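Local coordinates for protein choline kinase (Streptococcus pneumoniae, PDB 4R78) that probably phosphorylates choline as a choline kinase, and binds adenosine monophosphate in the nucleotide pocket of its protein kinase-like fold, at residues K60-K65 and K95-D100; K88-D93 and S139-R144; T124-I129 and S238-T243; F202-S205 and R209-L212. All coordinates share one frame; numbering follows the deposited sequence.

Contact 1 of 4, residues K60-K65 and K95-D100. With AMP (adenosine monophosphate), chain C.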
# COMPACT_ATOMS: atom_id res chain seq x y z
N LYS A 60 2.76 27.25 5.78
CA LYS A 60 2.95 25.80 5.79
C LYS A 60 2.47 25.12 4.51
O LYS A 60 1.50 25.56 3.89
CB LYS A 60 2.21 25.20 6.99
CG LYS A 60 2.76 23.87 7.45
CD LYS A 60 3.81 24.06 8.52
CE LYS A 60 4.58 22.78 8.77
NZ LYS A 60 3.68 21.63 9.05
N GLN A 61 3.17 24.06 4.14
CA GLN A 61 2.73 23.17 3.07
C GLN A 61 2.42 21.81 3.68
O GLN A 61 3.12 21.37 4.60
CB GLN A 61 3.81 23.02 2.01
CG GLN A 61 4.16 24.33 1.30
CD GLN A 61 5.12 24.12 0.14
OE1 GLN A 61 4.72 23.68 -0.94
NE2 GLN A 61 6.39 24.43 0.36
N TYR A 62 1.38 21.15 3.18
CA TYR A 62 1.00 19.82 3.65
C TYR A 62 0.78 18.86 2.49
O TYR A 62 0.23 19.24 1.46
CB TYR A 62 -0.30 19.88 4.45
CG TYR A 62 -0.28 20.71 5.71
CD1 TYR A 62 0.22 20.19 6.90
CD2 TYR A 62 -0.79 22.01 5.72
CE1 TYR A 62 0.23 20.94 8.07
CE2 TYR A 62 -0.78 22.78 6.88
CZ TYR A 62 -0.28 22.24 8.05
OH TYR A 62 -0.27 22.99 9.21
N ILE A 63 1.22 17.62 2.69
CA ILE A 63 0.91 16.53 1.78
C ILE A 63 -0.39 15.87 2.25
O ILE A 63 -0.51 15.52 3.42
CB ILE A 63 2.07 15.50 1.72
CG1 ILE A 63 3.29 16.09 0.98
CG2 ILE A 63 1.62 14.16 1.12
CD1 ILE A 63 3.07 16.36 -0.51
N VAL A 64 -1.35 15.73 1.34
CA VAL A 64 -2.66 15.20 1.68
C VAL A 64 -2.94 13.93 0.90
O VAL A 64 -2.75 13.88 -0.32
CB VAL A 64 -3.78 16.25 1.43
CG1 VAL A 64 -5.14 15.70 1.84
CG2 VAL A 64 -3.49 17.54 2.19
N LYS A 65 -3.37 12.88 1.60
CA LYS A 65 -3.90 11.70 0.94
C LYS A 65 -5.37 11.51 1.28
O LYS A 65 -5.73 11.23 2.42
CB LYS A 65 -3.09 10.44 1.28
CG LYS A 65 -3.40 9.29 0.34
CD LYS A 65 -2.51 8.08 0.57
CE LYS A 65 -2.79 7.02 -0.48
NZ LYS A 65 -1.93 5.81 -0.31
N LYS A 95 5.91 12.63 9.30
CA LYS A 95 5.09 13.20 10.36
C LYS A 95 3.63 13.40 9.94
O LYS A 95 3.35 13.95 8.87
CB LYS A 95 5.67 14.53 10.83
CG LYS A 95 4.98 15.12 12.04
CD LYS A 95 5.45 16.53 12.30
CE LYS A 95 4.94 17.06 13.62
NZ LYS A 95 5.55 16.34 14.78
N ASN A 96 2.71 12.96 10.80
CA ASN A 96 1.28 13.17 10.60
C ASN A 96 0.75 14.35 11.42
O ASN A 96 1.08 14.49 12.60
CB ASN A 96 0.51 11.90 10.98
CG ASN A 96 -0.98 12.03 10.75
OD1 ASN A 96 -1.45 12.19 9.62
ND2 ASN A 96 -1.74 11.99 11.83
N TYR A 97 -0.09 15.17 10.79
CA TYR A 97 -0.75 16.28 11.48
C TYR A 97 -2.24 16.04 11.72
O TYR A 97 -2.79 16.45 12.75
CB TYR A 97 -0.56 17.59 10.71
CG TYR A 97 0.85 18.11 10.78
CD1 TYR A 97 1.32 18.74 11.94
CD2 TYR A 97 1.72 17.99 9.70
CE1 TYR A 97 2.61 19.22 12.02
CE2 TYR A 97 3.03 18.48 9.77
CZ TYR A 97 3.46 19.09 10.94
OH TYR A 97 4.74 19.59 11.03
N LEU A 98 -2.89 15.38 10.77
CA LEU A 98 -4.31 15.08 10.86
C LEU A 98 -4.63 13.74 10.21
O LEU A 98 -4.06 13.41 9.17
CB LEU A 98 -5.14 16.19 10.19
CG LEU A 98 -6.62 16.30 10.56
CD1 LEU A 98 -6.79 16.97 11.92
CD2 LEU A 98 -7.37 17.08 9.49
N PHE A 99 -5.50 12.97 10.84
CA PHE A 99 -6.03 11.75 10.23
C PHE A 99 -7.53 11.78 10.44
O PHE A 99 -8.03 11.44 11.52
CB PHE A 99 -5.37 10.50 10.83
CG PHE A 99 -5.53 9.26 9.99
CD1 PHE A 99 -4.58 8.93 9.02
CD2 PHE A 99 -6.62 8.41 10.15
CE1 PHE A 99 -4.71 7.78 8.24
CE2 PHE A 99 -6.75 7.25 9.38
CZ PHE A 99 -5.80 6.93 8.43
N ASP A 100 -8.24 12.21 9.40
CA ASP A 100 -9.68 12.46 9.49
C ASP A 100 -10.48 11.18 9.28
O ASP A 100 -10.48 10.59 8.19
CB ASP A 100 -10.09 13.52 8.47
CG ASP A 100 -11.56 13.89 8.58
OD1 ASP A 100 -12.34 13.49 7.68
OD2 ASP A 100 -11.94 14.59 9.54
P AMP C . 2.03 7.42 -3.55
O1P AMP C . 0.98 6.34 -3.45
O2P AMP C . 2.23 7.96 -4.94
O3P AMP C . 3.31 7.11 -2.80
O5' AMP C . 1.41 8.66 -2.73
C5' AMP C . 2.27 9.55 -2.01
C4' AMP C . 3.19 10.27 -2.98
O4' AMP C . 3.27 11.66 -2.63
C3' AMP C . 4.61 9.72 -2.91
O3' AMP C . 4.89 8.88 -4.04
C2' AMP C . 5.51 10.94 -2.89
O2' AMP C . 5.98 11.24 -4.21
C1' AMP C . 4.62 12.09 -2.44
N9 AMP C . 4.87 12.40 -1.01
C8 AMP C . 4.35 11.75 0.04
N7 AMP C . 4.76 12.27 1.22
C5 AMP C . 5.57 13.30 0.93
C6 AMP C . 6.34 14.30 1.71
N6 AMP C . 6.32 14.27 3.07
N1 AMP C . 7.06 15.22 1.03
C2 AMP C . 7.09 15.24 -0.32
N3 AMP C . 6.41 14.37 -1.09
C4 AMP C . 5.64 13.39 -0.54
O HOH W 1 5.91 19.96 8.73
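Tyr62 sends the edge of its ring into the face of Tyr97 in an offset edge-to-face pair, centroids 5.5 Å apart and planes at 84°. The touching atoms are Tyr62 CE1 and Tyr97 CD2, at 3.7 Å, with CD2 lying in the plane of the Tyr62 ring. Beyond this pair Lys60 brings its ammonium to the phenol end: NZ lies 3.0 Å from Tyr97 OH. One water joins the same two groups, accepting from Lys60 NZ at 2.8 Å and hydrogen-bonded to Tyr97 OH at 2.6 Å. Lys60 and Tyr97 approach from opposite directions; chi1 of Lys60 (-156°) places CG beside its carbonyl carbon and across from N, and bends at chi2 and chi4 bring NZ in oblique to the ring. Strand 105-109 runs between the two segments in the antiparallel sheet; Tyr62 also rests on its Val107 and Tyr97 on its Glu109, and a classic beta bulge sets Tyr97 and Leu98 both against Val107. Next to Tyr62 on its strand, Ile63 lays CG1 3.6 Å from C5 of AMP. The ammonium and the water it shares with the phenol would tend to polarise that hydroxyl.

Contact 2 of 4, residues K88-D93 and S139-R144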
# COMPACT_ATOMS: atom_id res chain seq x y z
N LYS A 88 4.51 5.00 15.08
CA LYS A 88 5.26 6.26 15.04
C LYS A 88 6.71 6.13 15.51
O LYS A 88 7.61 6.66 14.86
CB LYS A 88 4.54 7.37 15.82
CG LYS A 88 5.18 8.74 15.60
CD LYS A 88 4.57 9.81 16.49
CE LYS A 88 5.30 11.14 16.32
NZ LYS A 88 6.74 11.04 16.70
N ASP A 89 6.93 5.43 16.62
CA ASP A 89 8.28 5.36 17.20
C ASP A 89 9.29 4.51 16.43
O ASP A 89 10.46 4.46 16.79
CB ASP A 89 8.26 5.03 18.71
CG ASP A 89 7.70 3.65 19.01
OD1 ASP A 89 7.62 2.80 18.10
OD2 ASP A 89 7.34 3.41 20.18
N LEU A 90 8.84 3.84 15.37
CA LEU A 90 9.75 3.15 14.45
C LEU A 90 10.54 4.14 13.60
O LEU A 90 11.61 3.81 13.07
CB LEU A 90 9.00 2.18 13.53
CG LEU A 90 8.30 0.96 14.13
CD1 LEU A 90 7.77 0.07 13.01
CD2 LEU A 90 9.22 0.17 15.06
N GLY A 91 10.01 5.35 13.45
CA GLY A 91 10.67 6.41 12.68
C GLY A 91 10.70 6.17 11.18
O GLY A 91 11.52 6.75 10.47
N LEU A 92 9.79 5.33 10.69
CA LEU A 92 9.76 4.97 9.28
C LEU A 92 8.91 5.93 8.45
O LEU A 92 9.31 6.35 7.37
CB LEU A 92 9.28 3.53 9.09
CG LEU A 92 10.17 2.42 9.66
CD1 LEU A 92 9.52 1.06 9.47
CD2 LEU A 92 11.56 2.45 9.02
N ASP A 93 7.73 6.26 8.96
CA ASP A 93 6.80 7.13 8.26
C ASP A 93 7.15 8.60 8.51
O ASP A 93 7.86 8.92 9.47
CB ASP A 93 5.37 6.84 8.75
CG ASP A 93 4.28 7.28 7.77
OD1 ASP A 93 4.56 7.90 6.72
OD2 ASP A 93 3.10 6.99 8.08
N SER A 139 8.97 -5.69 14.79
CA SER A 139 8.59 -4.61 15.71
C SER A 139 7.88 -5.10 16.97
O SER A 139 7.84 -4.38 17.97
CB SER A 139 7.69 -3.60 15.00
OG SER A 139 6.38 -4.13 14.82
N ALA A 140 7.34 -6.32 16.91
CA ALA A 140 6.49 -6.91 17.95
C ALA A 140 5.20 -6.13 18.19
O ALA A 140 4.47 -6.40 19.15
CB ALA A 140 7.27 -7.11 19.26
N LYS A 141 4.92 -5.16 17.32
CA LYS A 141 3.72 -4.34 17.46
C LYS A 141 2.49 -5.09 16.98
O LYS A 141 2.54 -5.79 15.96
CB LYS A 141 3.88 -3.01 16.71
CG LYS A 141 4.96 -2.12 17.30
CD LYS A 141 5.20 -0.87 16.49
CE LYS A 141 6.19 0.06 17.20
NZ LYS A 141 5.65 0.69 18.45
N GLU A 142 1.41 -4.95 17.74
CA GLU A 142 0.14 -5.59 17.41
C GLU A 142 -0.78 -4.57 16.75
O GLU A 142 -1.52 -3.85 17.41
CB GLU A 142 -0.50 -6.18 18.67
CG GLU A 142 0.28 -7.35 19.28
CD GLU A 142 0.15 -8.64 18.47
OE1 GLU A 142 -0.92 -8.86 17.86
OE2 GLU A 142 1.13 -9.42 18.45
N LEU A 143 -0.70 -4.52 15.42
CA LEU A 143 -1.53 -3.61 14.64
C LEU A 143 -2.99 -4.01 14.74
O LEU A 143 -3.32 -5.18 14.97
CB LEU A 143 -1.13 -3.62 13.16
CG LEU A 143 0.33 -3.31 12.79
CD1 LEU A 143 0.49 -3.24 11.28
CD2 LEU A 143 0.81 -2.02 13.45
N ARG A 144 -3.87 -3.03 14.58
CA ARG A 144 -5.28 -3.31 14.40
C ARG A 144 -5.53 -3.66 12.95
O ARG A 144 -5.12 -2.94 12.04
CB ARG A 144 -6.13 -2.12 14.85
CG ARG A 144 -6.35 -2.10 16.36
CD ARG A 144 -7.15 -0.88 16.81
NE ARG A 144 -8.41 -0.75 16.09
CZ ARG A 144 -9.38 0.10 16.41
NH1 ARG A 144 -9.24 0.91 17.46
NH2 ARG A 144 -10.49 0.15 15.68
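Leu90 overlaps the end of Lys141, the two side chains sliding past each other in opposite directions: CD2 of Leu90 lies 3.7 Å from CE of Lys141. The same methyl comes within 4.1 Å of Ser139 CB, and the leucine also rests on Thr135 and Ile136 of helix 126-137. Past this apolar overlap the lysine turns polar. Its chain runs extended to CE and bends at the last torsion (chi4 -70°), which brings NZ to Asp89 OD1 at 2.9 Å in a salt bridge. NZ meets OD1 on the syn side, 21° out of the carboxylate plane, and Leu86 O accepts a second bond from the same nitrogen. Residues 88-93 lie in the loop between helix 77-87 and strand 96-100, in the place of the loop between helix C and strand 4 in protein kinases, and here they lean on the turn that follows helix 126-137. That turn is an ST turn: Ser139 OG accepts from Lys141 N at 3.1 Å, and is also bonded to Ser192 OG and Ile136 O. On the loop side, Asp89 holds CG between its backbone N and carbonyl carbon (chi1 64°), and from there the carboxylate meets the lysine coming from the opposite direction.

Contact 3 of 4, residues T124-I129 and S238-T243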
# COMPACT_ATOMS: atom_id res chain seq x y z
N THR A 124 19.18 0.17 -5.92
CA THR A 124 20.47 0.65 -5.45
C THR A 124 20.53 0.80 -3.93
O THR A 124 21.59 1.13 -3.38
CB THR A 124 20.86 2.01 -6.09
OG1 THR A 124 19.96 3.04 -5.65
CG2 THR A 124 20.84 1.93 -7.61
N LYS A 125 19.42 0.53 -3.24
CA LYS A 125 19.30 0.87 -1.82
C LYS A 125 18.88 -0.28 -0.91
O LYS A 125 18.24 -0.06 0.12
CB LYS A 125 18.35 2.06 -1.64
CG LYS A 125 18.89 3.35 -2.24
CD LYS A 125 17.82 4.41 -2.31
CE LYS A 125 18.28 5.62 -3.13
NZ LYS A 125 19.37 6.40 -2.47
N PHE A 126 19.28 -1.50 -1.28
CA PHE A 126 19.01 -2.69 -0.46
C PHE A 126 19.64 -2.55 0.92
O PHE A 126 19.09 -3.06 1.91
CB PHE A 126 19.56 -3.95 -1.14
CG PHE A 126 18.73 -4.44 -2.31
CD1 PHE A 126 17.72 -3.66 -2.86
CD2 PHE A 126 19.00 -5.69 -2.87
CE1 PHE A 126 16.97 -4.13 -3.94
CE2 PHE A 126 18.26 -6.16 -3.95
CZ PHE A 126 17.25 -5.38 -4.49
N ASP A 127 20.78 -1.87 1.00
CA ASP A 127 21.48 -1.66 2.27
C ASP A 127 20.63 -0.89 3.28
O ASP A 127 20.82 -1.04 4.49
CB ASP A 127 22.84 -0.97 2.05
CG ASP A 127 22.72 0.45 1.50
OD1 ASP A 127 21.78 0.73 0.73
OD2 ASP A 127 23.58 1.29 1.84
N LYS A 128 19.69 -0.09 2.79
CA LYS A 128 18.74 0.65 3.63
C LYS A 128 17.39 -0.05 3.73
O LYS A 128 16.77 -0.06 4.80
CB LYS A 128 18.52 2.07 3.09
CG LYS A 128 19.70 3.01 3.19
CD LYS A 128 19.31 4.39 2.70
CE LYS A 128 20.44 5.40 2.85
NZ LYS A 128 20.01 6.76 2.40
N ILE A 129 16.92 -0.62 2.62
CA ILE A 129 15.55 -1.12 2.56
C ILE A 129 15.37 -2.46 3.27
O ILE A 129 14.33 -2.69 3.91
CB ILE A 129 14.99 -1.13 1.12
CG1 ILE A 129 14.89 0.32 0.62
CG2 ILE A 129 13.61 -1.78 1.05
CD1 ILE A 129 14.92 0.47 -0.87
N SER A 238 15.47 -12.38 -10.65
CA SER A 238 15.84 -13.45 -9.72
C SER A 238 17.07 -13.08 -8.90
O SER A 238 17.13 -13.37 -7.70
CB SER A 238 16.05 -14.78 -10.45
OG SER A 238 17.11 -14.70 -11.38
N GLN A 239 18.04 -12.41 -9.52
CA GLN A 239 19.27 -11.99 -8.84
C GLN A 239 18.96 -10.98 -7.74
O GLN A 239 19.52 -11.04 -6.64
CB GLN A 239 20.29 -11.39 -9.82
CG GLN A 239 20.88 -12.37 -10.82
CD GLN A 239 19.99 -12.61 -12.03
OE1 GLN A 239 18.99 -11.92 -12.24
NE2 GLN A 239 20.36 -13.60 -12.84
N GLU A 240 18.06 -10.04 -8.03
CA GLU A 240 17.66 -9.02 -7.07
C GLU A 240 16.86 -9.61 -5.92
O GLU A 240 17.06 -9.22 -4.77
CB GLU A 240 16.90 -7.89 -7.77
CG GLU A 240 17.84 -7.01 -8.58
CD GLU A 240 17.16 -6.31 -9.75
OE1 GLU A 240 15.94 -6.47 -9.97
OE2 GLU A 240 17.88 -5.58 -10.46
N GLU A 241 15.97 -10.56 -6.22
CA GLU A 241 15.23 -11.27 -5.17
C GLU A 241 16.17 -12.01 -4.22
O GLU A 241 16.08 -11.87 -3.01
CB GLU A 241 14.19 -12.22 -5.75
CG GLU A 241 13.04 -11.50 -6.44
CD GLU A 241 11.86 -12.40 -6.76
OE1 GLU A 241 11.94 -13.63 -6.55
OE2 GLU A 241 10.84 -11.87 -7.23
N GLU A 242 17.09 -12.79 -4.79
CA GLU A 242 18.04 -13.57 -3.98
C GLU A 242 18.94 -12.69 -3.13
O GLU A 242 19.16 -12.98 -1.94
CB GLU A 242 18.86 -14.51 -4.87
CG GLU A 242 18.05 -15.66 -5.45
CD GLU A 242 17.29 -16.44 -4.38
OE1 GLU A 242 17.94 -17.17 -3.60
OE2 GLU A 242 16.04 -16.31 -4.32
N THR A 243 19.44 -11.61 -3.71
CA THR A 243 20.31 -10.68 -3.00
C THR A 243 19.53 -9.99 -1.88
O THR A 243 20.02 -9.89 -0.75
CB THR A 243 20.95 -9.65 -3.96
OG1 THR A 243 21.72 -10.34 -4.94
CG2 THR A 243 21.86 -8.68 -3.21
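Phe126 reaches from the first turn of helix 126-137 to the first turns of helix 238-248, a helix-to-helix contact carried by one aromatic side chain. Its CG stands anti to the carbonyl carbon (chi1 -75°), which aims the ring at the second helix, and a chi2 of 12° sets how the ring is turned about its own axis. CE2 then lies 3.4 Å from the backbone Glu240 O. CZ touches Glu240 CB at 4.1 Å, the two side chains crossing at about a right angle. At the edge of the ring, near its plane, CD2 meets Thr243 CG2 at 4.2 Å. Phe244, in edge-to-face contact, and Phe236 also meet this ring. Of the Glu240 side chain, CB does the touching; the rest leads away from Phe126, and OE1 takes a bond from Thr237 N, as in one half of a capping box. Lys125, just before Phe126, is the N-cap of the other helix. In Thr243 CG2 is the branch anti to the backbone N, while OG1 turns back to Gln239 O at 2.9 Å, and Thr243 N reaches that carbonyl oxygen from the opposite face of its plane.

Contact 4 of 4, residues F202-S205 and R209-L212. With AMP (adenosine monophosphate), chain C.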
# COMPACT_ATOMS: atom_id res chain seq x y z
N PHE A 202 8.47 4.72 -0.93
CA PHE A 202 9.74 5.09 -0.32
C PHE A 202 10.13 6.47 -0.82
O PHE A 202 10.19 6.71 -2.03
CB PHE A 202 10.83 4.07 -0.67
CG PHE A 202 10.62 2.71 -0.05
CD1 PHE A 202 11.18 2.40 1.18
CD2 PHE A 202 9.88 1.74 -0.71
CE1 PHE A 202 11.00 1.14 1.75
CE2 PHE A 202 9.69 0.48 -0.15
CZ PHE A 202 10.26 0.18 1.08
N ILE A 203 10.37 7.38 0.12
CA ILE A 203 10.78 8.74 -0.23
C ILE A 203 12.01 9.14 0.58
O ILE A 203 12.16 8.75 1.74
CB ILE A 203 9.63 9.79 -0.09
CG1 ILE A 203 9.22 9.96 1.38
CG2 ILE A 203 8.42 9.41 -0.96
CD1 ILE A 203 8.44 11.25 1.65
N GLU A 204 12.89 9.89 -0.06
CA GLU A 204 14.17 10.25 0.55
C GLU A 204 14.24 11.75 0.81
O GLU A 204 13.95 12.56 -0.07
CB GLU A 204 15.32 9.80 -0.35
CG GLU A 204 16.69 9.80 0.31
CD GLU A 204 17.74 9.13 -0.56
OE1 GLU A 204 17.79 7.88 -0.61
OE2 GLU A 204 18.53 9.86 -1.19
N SER A 205 14.60 12.10 2.05
CA SER A 205 14.89 13.48 2.44
C SER A 205 16.13 13.96 1.70
O SER A 205 17.01 13.16 1.39
CB SER A 205 15.13 13.53 3.96
OG SER A 205 15.55 14.82 4.38
N ARG A 209 17.85 10.72 4.76
CA ARG A 209 16.92 9.84 5.48
C ARG A 209 15.85 9.27 4.55
O ARG A 209 15.21 10.01 3.80
CB ARG A 209 16.25 10.58 6.65
CG ARG A 209 15.33 9.71 7.50
CD ARG A 209 14.83 10.47 8.72
NE ARG A 209 13.87 9.69 9.49
CZ ARG A 209 13.25 10.11 10.59
NH1 ARG A 209 13.48 11.32 11.08
NH2 ARG A 209 12.39 9.31 11.21
N LEU A 210 15.68 7.96 4.62
CA LEU A 210 14.69 7.26 3.81
C LEU A 210 13.45 6.97 4.64
O LEU A 210 13.54 6.42 5.74
CB LEU A 210 15.28 5.95 3.26
CG LEU A 210 14.45 5.19 2.23
CD1 LEU A 210 14.19 6.03 0.98
CD2 LEU A 210 15.14 3.89 1.85
N TYR A 211 12.30 7.35 4.10
CA TYR A 211 11.01 7.09 4.73
C TYR A 211 10.24 6.02 3.97
O TYR A 211 10.38 5.88 2.76
CB TYR A 211 10.17 8.37 4.76
CG TYR A 211 10.71 9.46 5.65
CD1 TYR A 211 10.41 9.49 7.01
CD2 TYR A 211 11.50 10.48 5.12
CE1 TYR A 211 10.89 10.50 7.83
CE2 TYR A 211 11.99 11.50 5.93
CZ TYR A 211 11.68 11.50 7.28
OH TYR A 211 12.16 12.50 8.09
N LEU A 212 9.44 5.26 4.71
CA LEU A 212 8.43 4.38 4.13
C LEU A 212 7.06 4.95 4.53
O LEU A 212 6.76 5.06 5.72
CB LEU A 212 8.61 2.95 4.63
CG LEU A 212 7.55 1.90 4.25
CD1 LEU A 212 7.29 1.86 2.75
CD2 LEU A 212 7.96 0.53 4.76
P AMP C . 2.03 7.42 -3.55
O1P AMP C . 0.98 6.34 -3.45
O2P AMP C . 2.23 7.96 -4.94
O3P AMP C . 3.31 7.11 -2.80
O5' AMP C . 1.41 8.66 -2.73
C5' AMP C . 2.27 9.55 -2.01
C4' AMP C . 3.19 10.27 -2.98
O4' AMP C . 3.27 11.66 -2.63
C3' AMP C . 4.61 9.72 -2.91
O3' AMP C . 4.89 8.88 -4.04
C2' AMP C . 5.51 10.94 -2.89
O2' AMP C . 5.98 11.24 -4.21
C1' AMP C . 4.62 12.09 -2.44
N9 AMP C . 4.87 12.40 -1.01
C8 AMP C . 4.35 11.75 0.04
N7 AMP C . 4.76 12.27 1.22
C5 AMP C . 5.57 13.30 0.93
C6 AMP C . 6.34 14.30 1.71
N6 AMP C . 6.32 14.27 3.07
N1 AMP C . 7.06 15.22 1.03
C2 AMP C . 7.09 15.24 -0.32
N3 AMP C . 6.41 14.37 -1.09
C4 AMP C . 5.64 13.39 -0.54
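The Phe202 ring carries Leu212 CD1 over one face, a CH-pi contact with the methyl 3.9 Å from the ring centroid and 14° off the normal. Arg209 CG lies over one face of the Tyr211 ring, toward its rim, while Ile203 O and Ser205 CB lie at its edge. The Arg209 guanidinium in turn has Tyr211 CE1 3.4 Å above its plane, toward the rim; the fully extended arginine chain lets NH2 run on to bond Gly91 O. The backbones form an antiparallel hairpin. Ile203 and Tyr211 are the hydrogen-bonded pair, Tyr211 N to Ile203 O at 2.7 Å being nearly straight (173°) and Ile203 N to Tyr211 O longer at 3.0 Å. A third bond, Ser205 N to Arg209 O at 2.8 Å, closes the turn end. The flanking pairs Phe202-Leu212 and Glu204-Leu210 are non-hydrogen-bonded and point to the other face of the sheet. Ile203 CG1 sits between the backbone N and the carbonyl carbon (chi1 67°), against Tyr211 CB at 3.9 Å, and carries CD1 to 3.6 Å from C5 of AMP, so that the hairpin presents a methyl to the adenine. Strand 202-204 pairs on its far side with strand 115-116 through Phe202-Leu117 and Glu204-Ile115 backbone bonds. Helix 126-137 lies against the Phe202-Leu210 face, with Ile129 touching both residues, while Glu204 OE1 forms a salt bridge with Lys125 just before that helix.

Contact 4 is the buried one, built on backbone bonds and apolar side chains; contact 2 lies at the surface around a salt bridge; contacts 1 and 3 are partly buried and rest on aromatic rings, one against a second ring, the other against a helix backbone. Contacts 1 and 4, their centres 16 Å apart, meet AMP from opposite sides, Ile63 and Ile203 bracketing the adenine. Contact 2 is joined directly to contact 4 through probable hydrogen bonds from the 88-93 loop to the 209-212 side of the hairpin. Helix 126-137 is shared: contact 3 uses its start, contact 2 the turn after its end.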